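Local coordinates for protein P450 epoxidase (Sorangium cellulosum, PDB 1Q5D) that belongs to the cytochrome P450 family of haem-containing, mainly helical proteins, binding its haem in the interior of a single chain, at residues Ile158-Ala166 / Arg216-Leu226. Sequence-based numbering, arbitrary orientation.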
loop_
_atom_site.group_PDB
_atom_site.type_symbol
_atom_site.label_atom_id
_atom_site.label_comp_id
_atom_site.label_asym_id
_atom_site.label_seq_id
_atom_site.Cartn_x
_atom_site.Cartn_y
_atom_site.Cartn_z
ATOM N N ILE A 158 0.818 -7.426 11.101
ATOM C CA ILE A 158 -0.463 -6.866 11.484
ATOM C C ILE A 158 -1.153 -7.723 12.558
ATOM O O ILE A 158 -1.719 -7.188 13.501
ATOM C CB ILE A 158 -1.377 -6.702 10.248
ATOM C CG1 ILE A 158 -0.808 -5.620 9.325
ATOM C CG2 ILE A 158 -2.784 -6.341 10.672
ATOM C CD1 ILE A 158 -1.619 -5.395 8.046
ATOM N N SER A 159 -1.116 -9.038 12.389
ATOM C CA SER A 159 -1.735 -9.958 13.352
ATOM C C SER A 159 -1.073 -9.894 14.728
ATOM O O SER A 159 -1.739 -10.040 15.750
ATOM C CB SER A 159 -1.679 -11.385 12.840
ATOM O OG SER A 159 -2.745 -11.619 11.940
ATOM N N ALA A 160 0.238 -9.700 14.744
ATOM C CA ALA A 160 0.958 -9.483 15.995
ATOM C C ALA A 160 0.473 -8.195 16.657
ATOM O O ALA A 160 0.236 -8.158 17.867
ATOM C CB ALA A 160 2.464 -9.437 15.738
ATOM N N LEU A 161 0.301 -7.132 15.863
ATOM C CA LEU A 161 -0.182 -5.860 16.396
ATOM C C LEU A 161 -1.611 -5.997 16.942
ATOM O O LEU A 161 -2.000 -5.320 17.911
ATOM C CB LEU A 161 -0.120 -4.784 15.307
ATOM C CG LEU A 161 -0.738 -3.410 15.587
ATOM C CD1 LEU A 161 0.153 -2.581 16.519
ATOM C CD2 LEU A 161 -0.998 -2.662 14.283
ATOM N N LEU A 162 -2.383 -6.875 16.305
ATOM C CA LEU A 162 -3.772 -7.120 16.672
ATOM C C LEU A 162 -3.908 -8.264 17.690
ATOM O O LEU A 162 -5.008 -8.549 18.156
ATOM C CB LEU A 162 -4.580 -7.488 15.422
ATOM C CG LEU A 162 -5.391 -6.439 14.653
ATOM C CD1 LEU A 162 -5.009 -4.981 14.903
ATOM C CD2 LEU A 162 -5.420 -6.780 13.147
ATOM N N LYS A 163 -2.788 -8.913 18.001
ATOM C CA LYS A 163 -2.748 -10.067 18.890
ATOM C C LYS A 163 -3.676 -11.175 18.396
ATOM O O LYS A 163 -4.505 -11.708 19.139
ATOM C CB LYS A 163 -3.021 -9.650 20.343
ATOM C CG LYS A 163 -1.981 -8.640 20.855
ATOM C CD LYS A 163 -1.903 -8.613 22.378
ATOM C CE LYS A 163 -0.764 -7.710 22.863
ATOM N NZ LYS A 163 -0.922 -6.301 22.407
ATOM N N VAL A 164 -3.527 -11.504 17.116
ATOM C CA VAL A 164 -4.242 -12.611 16.495
ATOM C C VAL A 164 -3.241 -13.745 16.302
ATOM O O VAL A 164 -2.115 -13.506 15.906
ATOM C CB VAL A 164 -4.847 -12.180 15.132
ATOM C CG1 VAL A 164 -5.469 -13.355 14.394
ATOM C CG2 VAL A 164 -5.858 -11.088 15.324
ATOM N N PRO A 165 -3.639 -14.973 16.616
ATOM C CA PRO A 165 -2.757 -16.147 16.477
ATOM C C PRO A 165 -2.257 -16.361 15.047
ATOM O O PRO A 165 -3.004 -16.104 14.098
ATOM C CB PRO A 165 -3.665 -17.317 16.879
ATOM C CG PRO A 165 -4.745 -16.695 17.710
ATOM C CD PRO A 165 -4.971 -15.322 17.149
ATOM N N ALA A 166 -1.023 -16.844 14.894
ATOM C CA ALA A 166 -0.440 -17.077 13.570
ATOM C C ALA A 166 -1.299 -18.015 12.716
ATOM O O ALA A 166 -1.169 -18.058 11.485
ATOM C CB ALA A 166 0.989 -17.612 13.695
ATOM N N ARG A 216 -11.850 -10.203 22.006
ATOM C CA ARG A 216 -11.080 -9.164 22.682
ATOM C C ARG A 216 -11.984 -8.360 23.611
ATOM O O ARG A 216 -11.526 -7.802 24.610
ATOM C CB ARG A 216 -10.369 -8.239 21.681
ATOM C CG ARG A 216 -9.394 -7.249 22.375
ATOM C CD ARG A 216 -8.113 -7.901 22.890
ATOM N NE ARG A 216 -7.739 -9.041 22.068
ATOM C CZ ARG A 216 -6.967 -8.947 20.992
ATOM N NH1 ARG A 216 -6.461 -7.759 20.658
ATOM N NH2 ARG A 216 -6.667 -10.031 20.277
ATOM N N ARG A 217 -13.272 -8.308 23.298
ATOM C CA ARG A 217 -14.209 -7.606 24.168
ATOM C C ARG A 217 -14.381 -8.421 25.447
ATOM O O ARG A 217 -14.550 -7.863 26.538
ATOM C CB ARG A 217 -15.561 -7.438 23.485
ATOM C CG ARG A 217 -15.658 -6.201 22.602
ATOM C CD ARG A 217 -17.084 -5.816 22.238
ATOM N NE ARG A 217 -17.818 -6.950 21.679
ATOM C CZ ARG A 217 -19.113 -7.193 21.892
ATOM N NH1 ARG A 217 -19.834 -6.392 22.673
ATOM N NH2 ARG A 217 -19.686 -8.246 21.325
ATOM N N ARG A 218 -14.333 -9.741 25.280
ATOM C CA ARG A 218 -14.470 -10.703 26.373
ATOM C C ARG A 218 -13.200 -10.749 27.240
ATOM O O ARG A 218 -13.277 -10.777 28.480
ATOM C CB ARG A 218 -14.798 -12.083 25.778
ATOM C CG ARG A 218 -14.524 -13.292 26.665
ATOM C CD ARG A 218 -14.940 -14.638 26.013
ATOM N NE ARG A 218 -14.984 -15.759 26.961
ATOM C CZ ARG A 218 -15.964 -15.969 27.848
ATOM N NH1 ARG A 218 -16.997 -15.142 27.936
ATOM N NH2 ARG A 218 -15.916 -17.023 28.652
ATOM N N ASN A 219 -12.042 -10.759 26.579
ATOM C CA ASN A 219 -10.738 -10.698 27.250
ATOM C C ASN A 219 -9.866 -9.483 26.867
ATOM O O ASN A 219 -8.855 -9.656 26.180
ATOM C CB ASN A 219 -9.967 -11.979 26.954
ATOM C CG ASN A 219 -10.755 -13.225 27.331
ATOM O OD1 ASN A 219 -11.097 -13.411 28.494
ATOM N ND2 ASN A 219 -11.060 -14.065 26.349
ATOM N N PRO A 220 -10.223 -8.284 27.322
ATOM C CA PRO A 220 -9.471 -7.073 26.956
ATOM C C PRO A 220 -8.050 -7.151 27.486
ATOM O O PRO A 220 -7.813 -7.859 28.479
ATOM C CB PRO A 220 -10.237 -5.957 27.663
ATOM C CG PRO A 220 -10.876 -6.685 28.841
ATOM C CD PRO A 220 -11.336 -7.976 28.238
ATOM N N LEU A 221 -7.123 -6.430 26.848
ATOM C CA LEU A 221 -5.711 -6.510 27.218
ATOM C C LEU A 221 -5.099 -5.129 27.500
ATOM O O LEU A 221 -5.639 -4.105 27.084
ATOM C CB LEU A 221 -4.917 -7.226 26.127
ATOM C CG LEU A 221 -5.229 -8.691 25.803
ATOM C CD1 LEU A 221 -4.614 -9.078 24.467
ATOM C CD2 LEU A 221 -4.744 -9.624 26.925
ATOM N N GLU A 222 -3.975 -5.111 28.214
ATOM C CA GLU A 222 -3.255 -3.869 28.488
ATOM C C GLU A 222 -2.346 -3.526 27.306
ATOM O O GLU A 222 -1.845 -4.431 26.630
ATOM C CB GLU A 222 -2.410 -4.000 29.761
ATOM C CG GLU A 222 -3.130 -3.612 31.045
ATOM C CD GLU A 222 -2.246 -3.760 32.273
ATOM O OE1 GLU A 222 -1.516 -2.798 32.605
ATOM O OE2 GLU A 222 -2.267 -4.841 32.903
ATOM N N ASN A 223 -2.120 -2.228 27.085
ATOM C CA ASN A 223 -1.268 -1.741 25.992
ATOM C C ASN A 223 -1.608 -2.461 24.699
ATOM O O ASN A 223 -0.749 -3.092 24.081
ATOM C CB ASN A 223 0.224 -1.928 26.306
ATOM C CG ASN A 223 0.599 -1.445 27.698
ATOM O OD1 ASN A 223 0.323 -0.302 28.072
ATOM N ND2 ASN A 223 1.228 -2.323 28.480
ATOM N N ASP A 224 -2.871 -2.374 24.303
ATOM C CA ASP A 224 -3.367 -3.174 23.193
ATOM C C ASP A 224 -4.222 -2.308 22.291
ATOM O O ASP A 224 -5.117 -1.612 22.761
ATOM C CB ASP A 224 -4.168 -4.359 23.739
ATOM C CG ASP A 224 -4.726 -5.239 22.641
ATOM O OD1 ASP A 224 -3.923 -5.856 21.916
ATOM O OD2 ASP A 224 -5.943 -5.372 22.433
ATOM N N VAL A 225 -3.935 -2.327 20.993
ATOM C CA VAL A 225 -4.590 -1.412 20.062
ATOM C C VAL A 225 -6.078 -1.680 19.981
ATOM O O VAL A 225 -6.906 -0.763 20.129
ATOM C CB VAL A 225 -4.005 -1.522 18.621
ATOM C CG1 VAL A 225 -4.831 -0.682 17.647
ATOM C CG2 VAL A 225 -2.567 -1.099 18.602
ATOM N N LEU A 226 -6.422 -2.941 19.744
ATOM C CA LEU A 226 -7.837 -3.336 19.660
ATOM C C LEU A 226 -8.604 -3.033 20.944
ATOM O O LEU A 226 -9.695 -2.457 20.904
ATOM C CB LEU A 226 -7.978 -4.810 19.290
ATOM C CG LEU A 226 -7.765 -5.178 17.820
ATOM C CD1 LEU A 226 -8.161 -6.638 17.591
ATOM C CD2 LEU A 226 -8.558 -4.247 16.866
HETATM O O HOH W 1 -4.494 -5.431 19.578
HETATM O O HOH W 2 -1.536 -4.019 20.182
#
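The edge of the Arg-216 guanidinium faces the carbonyl of Leu-162, with Lys-163 O near the same plane and a water in it, while CD1 of Leu-221 lies over one face, 3.9 Å above the plane and offset toward the rim. Both terminal nitrogens grip the same oxygen end-on: NH1 is 3.0 Å and NH2 3.1 Å from Leu-162 O, which stays within 3° of the guanidinium plane. NH2 lies in the carbonyl plane, whereas NH1 stands above it. Bends at chi2 and chi3 swing the arginine head round to this helix end, and NH1 also forms a salt bridge to the syn lone pair of Asp-224 OD2.

The other carboxylate oxygen, OD1, receives Lys-163 NZ at 3.1 Å through its anti lone pair, so one aspartate joins two cations, and the pairing probably favours its ionised form. OD2 further accepts a bond from Thr-227 in the first turn of helix 225-234. Lys-163 runs past Asp-224 in the opposite direction, its CD pressed against Leu-221 CD1.

Beside these charges, Leu-161 CD1 touches Val-225 CG2 at 3.7 Å, and Leu-162 packs obliquely on Leu-226, with Val-248 of helix 241-255 touching both leucines. A water bridges Leu-161 O to Val-225 N, linking the two backbones.

Lys-163, with positive phi (56°), belongs to the Schellman motif that follows helix 154-161. The arrangement thus ties a helix C-terminus, its carbonyl held by arginine, to the loop between helices 195-218 and 225-234, whose last residue, Asp-224, N-caps the second helix, in the helical part of the cytochrome P450 fold.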